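Local structure of crystal protein (Bacillus thuringiensis serovar dakota, 2ZTB) at residues Lys130-Glu133 / Glu137-Phe140; Ser28-Thr33 / Arg216-Thr221; Val160-Pro165 / Arg170-Thr175. The protein is a parasporin-type toxin that recognizes cancer cells and probably kills them by forming pores in their membranes. All coordinates share one frame; numbering follows the deposited sequence.

Interaction 1 of 3, residues Lys130-Glu133 / Glu137-Phe140; sequences KVFE and EVSF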
# COMPACT_ATOMS: atom_id res chain seq x y z
N LYS A 130 7.92 -7.27 3.26
CA LYS A 130 9.22 -6.62 3.35
C LYS A 130 9.92 -7.02 4.65
O LYS A 130 9.33 -6.95 5.73
CB LYS A 130 9.06 -5.10 3.25
CG LYS A 130 10.30 -4.27 3.55
CD LYS A 130 11.32 -4.34 2.44
CE LYS A 130 12.67 -3.86 2.93
NZ LYS A 130 13.62 -3.65 1.80
N VAL A 131 11.18 -7.44 4.54
CA VAL A 131 12.00 -7.68 5.73
C VAL A 131 12.85 -6.44 6.06
O VAL A 131 13.74 -6.05 5.30
CB VAL A 131 12.91 -8.94 5.62
CG1 VAL A 131 13.78 -9.09 6.87
CG2 VAL A 131 12.07 -10.21 5.40
N PHE A 132 12.55 -5.84 7.20
CA PHE A 132 13.27 -4.67 7.67
C PHE A 132 14.41 -5.09 8.62
O PHE A 132 14.24 -5.99 9.44
CB PHE A 132 12.32 -3.72 8.39
CG PHE A 132 11.37 -2.99 7.46
CD1 PHE A 132 10.00 -3.21 7.54
CD2 PHE A 132 11.85 -2.06 6.53
CE1 PHE A 132 9.10 -2.53 6.71
CE2 PHE A 132 10.96 -1.38 5.69
CZ PHE A 132 9.58 -1.61 5.79
N GLU A 133 15.56 -4.43 8.48
CA GLU A 133 16.73 -4.72 9.31
C GLU A 133 16.41 -4.68 10.81
O GLU A 133 16.69 -5.64 11.54
CB GLU A 133 17.86 -3.75 8.99
CG GLU A 133 19.06 -3.88 9.92
CD GLU A 133 20.17 -2.90 9.58
OE1 GLU A 133 20.31 -2.56 8.38
OE2 GLU A 133 20.90 -2.49 10.52
N GLU A 137 10.23 -8.84 9.74
CA GLU A 137 9.32 -9.14 8.64
C GLU A 137 7.94 -8.53 8.85
O GLU A 137 7.35 -8.66 9.93
CB GLU A 137 9.17 -10.64 8.36
CG GLU A 137 8.41 -10.88 7.03
CD GLU A 137 7.86 -12.29 6.87
OE1 GLU A 137 8.62 -13.27 7.03
OE2 GLU A 137 6.65 -12.40 6.55
N VAL A 138 7.47 -7.88 7.80
CA VAL A 138 6.15 -7.26 7.73
C VAL A 138 5.43 -7.83 6.48
O VAL A 138 6.02 -7.90 5.41
CB VAL A 138 6.31 -5.72 7.65
CG1 VAL A 138 5.05 -5.03 7.25
CG2 VAL A 138 6.82 -5.16 9.01
N SER A 139 4.19 -8.28 6.65
CA SER A 139 3.37 -8.64 5.49
C SER A 139 1.95 -8.06 5.55
O SER A 139 1.38 -7.87 6.63
CB SER A 139 3.32 -10.14 5.28
OG SER A 139 2.49 -10.75 6.25
N PHE A 140 1.39 -7.79 4.37
CA PHE A 140 0.06 -7.23 4.22
C PHE A 140 -0.66 -7.88 3.03
O PHE A 140 -0.04 -8.19 2.01
CB PHE A 140 0.14 -5.72 3.96
CG PHE A 140 0.51 -4.89 5.18
CD1 PHE A 140 1.82 -4.45 5.36
CD2 PHE A 140 -0.45 -4.51 6.11
CE1 PHE A 140 2.16 -3.69 6.47
CE2 PHE A 140 -0.12 -3.74 7.21
CZ PHE A 140 1.18 -3.33 7.39

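Interaction 2 of 3, residues Ser28-Thr33 / Arg216-Thr221; sequences SSIYGT and RDVLNT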
# COMPACT_ATOMS: atom_id res chain seq x y z
N SER A 28 -15.23 3.50 -35.08
CA SER A 28 -15.70 4.27 -36.22
C SER A 28 -14.62 4.53 -37.26
O SER A 28 -14.87 4.40 -38.46
CB SER A 28 -16.30 5.58 -35.76
OG SER A 28 -16.91 6.22 -36.86
N SER A 29 -13.43 4.93 -36.81
CA SER A 29 -12.31 5.15 -37.72
C SER A 29 -11.86 3.85 -38.37
O SER A 29 -11.52 3.84 -39.55
CB SER A 29 -11.13 5.72 -36.96
OG SER A 29 -11.31 7.07 -36.67
N ILE A 30 -11.82 2.76 -37.59
CA ILE A 30 -11.30 1.50 -38.09
C ILE A 30 -12.20 0.91 -39.19
O ILE A 30 -11.71 0.39 -40.20
CB ILE A 30 -11.05 0.47 -36.95
CG1 ILE A 30 -9.99 0.99 -35.97
CG2 ILE A 30 -10.62 -0.88 -37.54
CD1 ILE A 30 -9.89 0.22 -34.62
N TYR A 31 -13.52 1.00 -39.00
CA TYR A 31 -14.46 0.28 -39.84
C TYR A 31 -15.18 1.20 -40.81
O TYR A 31 -15.77 0.72 -41.79
CB TYR A 31 -15.43 -0.58 -38.98
CG TYR A 31 -14.68 -1.74 -38.33
CD1 TYR A 31 -14.22 -1.64 -37.02
CD2 TYR A 31 -14.35 -2.88 -39.06
CE1 TYR A 31 -13.49 -2.65 -36.43
CE2 TYR A 31 -13.60 -3.91 -38.48
CZ TYR A 31 -13.18 -3.78 -37.17
OH TYR A 31 -12.46 -4.78 -36.58
N GLY A 32 -15.09 2.51 -40.56
CA GLY A 32 -15.62 3.52 -41.49
C GLY A 32 -17.09 3.85 -41.24
O GLY A 32 -17.69 4.59 -41.99
N THR A 33 -17.66 3.28 -40.17
CA THR A 33 -19.04 3.53 -39.79
C THR A 33 -19.05 3.55 -38.27
O THR A 33 -18.38 2.75 -37.63
CB THR A 33 -20.01 2.41 -40.33
OG1 THR A 33 -19.98 2.40 -41.76
CG2 THR A 33 -21.45 2.60 -39.86
N ARG A 216 -5.44 -2.31 -27.51
CA ARG A 216 -4.45 -1.34 -28.00
C ARG A 216 -4.93 -0.56 -29.24
O ARG A 216 -4.46 0.55 -29.49
CB ARG A 216 -3.09 -2.03 -28.28
CG ARG A 216 -2.89 -2.49 -29.71
CD ARG A 216 -1.55 -3.19 -29.92
NE ARG A 216 -1.62 -4.58 -29.48
CZ ARG A 216 -1.93 -5.61 -30.26
NH1 ARG A 216 -1.98 -6.83 -29.75
NH2 ARG A 216 -2.19 -5.41 -31.54
N ASP A 217 -5.85 -1.15 -30.00
CA ASP A 217 -6.46 -0.49 -31.16
C ASP A 217 -7.50 0.58 -30.81
O ASP A 217 -7.78 1.44 -31.65
CB ASP A 217 -7.14 -1.51 -32.08
CG ASP A 217 -6.15 -2.41 -32.79
OD1 ASP A 217 -4.92 -2.23 -32.65
OD2 ASP A 217 -6.62 -3.32 -33.50
N VAL A 218 -8.10 0.52 -29.62
CA VAL A 218 -9.23 1.41 -29.30
C VAL A 218 -9.03 2.28 -28.03
O VAL A 218 -9.82 3.20 -27.77
CB VAL A 218 -10.58 0.64 -29.27
CG1 VAL A 218 -10.91 0.05 -30.68
CG2 VAL A 218 -10.57 -0.50 -28.19
N LEU A 219 -7.97 1.99 -27.28
CA LEU A 219 -7.65 2.74 -26.06
C LEU A 219 -6.42 3.59 -26.32
O LEU A 219 -5.57 3.23 -27.13
CB LEU A 219 -7.39 1.78 -24.86
CG LEU A 219 -8.54 0.94 -24.27
CD1 LEU A 219 -8.04 -0.07 -23.25
CD2 LEU A 219 -9.63 1.79 -23.62
N ASN A 220 -6.31 4.71 -25.60
CA ASN A 220 -5.20 5.64 -25.75
C ASN A 220 -3.92 5.13 -25.13
O ASN A 220 -2.82 5.58 -25.47
CB ASN A 220 -5.55 7.01 -25.17
CG ASN A 220 -6.61 7.71 -25.98
OD1 ASN A 220 -6.65 7.61 -27.21
ND2 ASN A 220 -7.47 8.45 -25.29
N THR A 221 -4.07 4.19 -24.20
CA THR A 221 -2.93 3.51 -23.58
C THR A 221 -3.43 2.17 -23.09
O THR A 221 -4.63 1.97 -22.95
CB THR A 221 -2.31 4.30 -22.37
OG1 THR A 221 -1.09 3.64 -21.99
CG2 THR A 221 -3.21 4.31 -21.15

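Interaction 3 of 3, residues Val160-Pro165 / Arg170-Thr175; sequences VTVTVP and RTIQLT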
# COMPACT_ATOMS: atom_id res chain seq x y z
N VAL A 160 17.63 -2.16 38.19
CA VAL A 160 18.79 -1.29 38.35
C VAL A 160 19.04 -1.02 39.84
O VAL A 160 18.10 -0.83 40.62
CB VAL A 160 18.67 0.02 37.48
CG1 VAL A 160 17.45 0.84 37.87
CG2 VAL A 160 19.94 0.86 37.54
N THR A 161 20.31 -1.08 40.24
CA THR A 161 20.70 -0.84 41.62
C THR A 161 21.25 0.58 41.75
O THR A 161 22.18 0.97 41.03
CB THR A 161 21.72 -1.90 42.08
OG1 THR A 161 21.09 -3.19 42.03
CG2 THR A 161 22.21 -1.64 43.51
N VAL A 162 20.64 1.36 42.64
CA VAL A 162 21.02 2.77 42.78
C VAL A 162 21.19 3.23 44.23
O VAL A 162 20.44 2.82 45.13
CB VAL A 162 20.12 3.75 41.88
CG1 VAL A 162 18.89 3.06 41.32
CG2 VAL A 162 19.77 5.07 42.58
N THR A 163 22.23 4.03 44.45
CA THR A 163 22.46 4.66 45.75
C THR A 163 21.97 6.10 45.68
O THR A 163 22.34 6.85 44.77
CB THR A 163 23.96 4.66 46.13
OG1 THR A 163 24.47 3.32 46.07
CG2 THR A 163 24.18 5.23 47.55
N VAL A 164 21.11 6.48 46.62
CA VAL A 164 20.68 7.87 46.70
C VAL A 164 21.21 8.48 48.00
O VAL A 164 20.91 7.99 49.10
CB VAL A 164 19.14 8.08 46.42
CG1 VAL A 164 18.28 7.14 47.25
CG2 VAL A 164 18.72 9.54 46.62
N PRO A 165 22.07 9.51 47.87
CA PRO A 165 22.69 10.20 49.01
C PRO A 165 21.68 10.80 49.99
O PRO A 165 20.47 10.86 49.70
CB PRO A 165 23.55 11.30 48.36
CG PRO A 165 23.16 11.35 46.94
CD PRO A 165 22.55 10.05 46.58
N ARG A 170 16.89 11.10 43.15
CA ARG A 170 17.66 10.60 42.02
C ARG A 170 16.72 10.00 40.98
O ARG A 170 15.95 9.09 41.29
CB ARG A 170 18.68 9.56 42.52
CG ARG A 170 19.83 9.35 41.56
CD ARG A 170 21.08 8.79 42.24
NE ARG A 170 22.14 8.69 41.24
CZ ARG A 170 23.23 7.95 41.34
NH1 ARG A 170 23.47 7.21 42.42
NH2 ARG A 170 24.11 7.95 40.34
N THR A 171 16.80 10.53 39.76
CA THR A 171 15.95 10.10 38.65
C THR A 171 16.59 8.99 37.80
O THR A 171 17.79 9.03 37.49
CB THR A 171 15.56 11.31 37.74
OG1 THR A 171 14.88 12.29 38.53
CG2 THR A 171 14.63 10.90 36.63
N ILE A 172 15.77 8.01 37.43
CA ILE A 172 16.16 6.90 36.56
C ILE A 172 15.23 6.91 35.35
O ILE A 172 14.02 7.01 35.50
CB ILE A 172 16.06 5.53 37.29
CG1 ILE A 172 16.99 5.49 38.51
CG2 ILE A 172 16.37 4.37 36.34
CD1 ILE A 172 16.29 5.72 39.82
N GLN A 173 15.80 6.82 34.15
CA GLN A 173 15.01 6.75 32.93
C GLN A 173 15.26 5.47 32.16
O GLN A 173 16.35 4.92 32.19
CB GLN A 173 15.28 7.96 32.02
CG GLN A 173 15.17 9.32 32.74
CD GLN A 173 15.71 10.47 31.92
OE1 GLN A 173 16.75 10.35 31.28
NE2 GLN A 173 15.01 11.61 31.95
N LEU A 174 14.21 5.00 31.47
CA LEU A 174 14.37 4.00 30.44
C LEU A 174 14.26 4.71 29.10
O LEU A 174 13.26 5.38 28.83
CB LEU A 174 13.32 2.89 30.56
CG LEU A 174 13.36 1.75 29.52
CD1 LEU A 174 14.63 0.92 29.64
CD2 LEU A 174 12.15 0.87 29.67
N THR A 175 15.29 4.60 28.28
CA THR A 175 15.30 5.30 27.01
C THR A 175 15.47 4.35 25.84
O THR A 175 15.96 3.24 26.01
CB THR A 175 16.41 6.36 26.95
OG1 THR A 175 17.69 5.71 26.77
CG2 THR A 175 16.43 7.24 28.23
O HOH W 1 24.46 4.23 42.31

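Interaction 1 of 3, residues Lys130-Glu133 / Glu137-Phe140
Lys130 and Val138 join the two strands of this beta hairpin through a pair of backbone hydrogen bonds. They form an antiparallel hydrogen-bonded pair: Lys130 N donates to Val138 O at 2.9 Å, nearly straight and in the carbonyl plane, and Val138 N returns a bond of 2.9 Å to Lys130 O, this time with the donor tilted 25° from that plane. The next pair toward the turn, Val131 with Glu137, is non-hydrogen-bonded, and its CA atoms come to 4.2 Å.

Side-chain packing divides between the two faces. On one, Val131 CG2 lies 4.1 Å from Glu137 CG, so that a methyl rests against the aliphatic part of an extended glutamate whose carboxylate makes a salt bridge with Lys129. On the other, Val138 CG2 comes to the edge of the Phe132 ring, near its plane, 4.0 Å from CD1. The phenylalanine reaches it because its CG stands beside the backbone N (chi1 -72°). One face of the same ring is covered, toward the rim, by Lys130 CG from the same strand, while the lysine NZ is hydrogen-bonded to Asn72 OD1.

Val131 and Glu137 are exposed, whereas Phe132 and Val138 are buried. Such two-sidedness is consistent with the amphipathic hairpin that aerolysin-type toxins insert into a membrane. Here the hairpin of strands 126-132 and 136-142 lies folded back on the body of the molecule: Val138 rests on Val230 and Asn232 of strand 223-247 and on Ser110 of strand 96-116, and Phe132 touches Glu181 of strand 168-199.

Interaction 2 of 3, residues Ser28-Thr33 / Arg216-Thr221
Two helical elements far apart in sequence meet here at one end of the elongated toxin: Ile30, in the last turn of helix 20-31, reaches Asp217 and Val218 of the short, weakly bonded helix 215-218. The whole contact runs through a single methyl group. Ile30 CD1 lies 3.8 Å from the carbonyl oxygen Asp217 O, 4.1 Å from Asp217 CB and 4.1 Å from Val218 CG1, and the isoleucine and valine side chains cross at about a right angle. Ile30 is extended beyond its first bond (chi2 166°), which carries CD1 across to the other backbone, while CG2 of the same residue turns back over one face of the neighbouring Tyr31 ring. The Asp217 carbonyl meets more than a methyl, since Arg26 NH1, also from helix 20-31, gives it a hydrogen bond.

The long helix stops just beyond the contact. Gly32 N still closes a helical bond to Ser28 O at 2.8 Å, but Gly32 itself has left helical geometry with a positive phi of 87°, and the chain turns off there. This region is the end of the fold where the molecule's longer helix packs beside a short helical excursion from the strands. Val218 is buried against Val23, Arg26 and Phe27 of helix 20-31 and against Phe195 of strand 168-199. Next to Ile30, Tyr31 stacks on Trp211, meets Phe199 with its ring steeply inclined, and hydrogen-bonds to Asn213 through its hydroxyl.

Interaction 3 of 3, residues Val160-Pro165 / Arg170-Thr175
Val162 and Ile172 meet tip to tip in the close-packed part of this contact, with Val162 CG1 4.0 Å from Ile172 CD1. Further along, Val160 CG1 packs on Ile172 CG2 at 4.0 Å, the two side chains sliding past each other. The strands run at 159° to one another with axes 8.6 Å apart, too far for direct backbone pairing: strand 147-164 bonds instead to strand 96-116, and Arg170 and Thr171 bond to strands 61-90 and 223-247. This is face-to-face packing of two layers, as in a beta sandwich, close to where the chain passes from one layer to the other.

Toward that connection the contact becomes polar and wetter. Arg170, fully stretched with CG anti to its own N (chi1 -159°), lays its CB against Val164 CG2 and its CD 4.0 Å from Val162 CG2. Its NH1 then donates a hydrogen bond to Thr163 O, 2.6 Å long with an N-H...O angle of 153°. The accepting oxygen is only 4° out of the guanidinium plane. A water accepts from Thr163 N at 3.1 Å and, weakly, from Arg170 NH1. Arg170 NE donates to Gln243 O in strand 223-247, so two backbone carbonyls from different strands fix the rotation of the guanidinium. One arginine thus joins the layers, its positive charge probably met here by neutral oxygens rather than by a carboxylate of the two segments, while its methylenes extend the apolar packing.

The three contacts are strung along the very elongated, mostly antiparallel beta structure of the proteolytically activated toxin. Interaction 2 lies at one end, interaction 3 toward the other, their centres 78 Å apart on opposite sides of the chain's centre, and interaction 1 sits between, 45 Å and 36 Å from them. In sequence, residues 28-33 and 216-221 bracket both other contacts; 130-133 with 137-140 comes first and 160-165 with 170-175 follows, strand 136-142 leading on to strand 147-164. None touches another, yet the long strand 168-199 serves all three: it carries residues 170-175, flanks the hairpin and reaches Val218. This layout is consistent with an aerolysin-like toxin holding its putative membrane-inserting hairpin against the middle of the body.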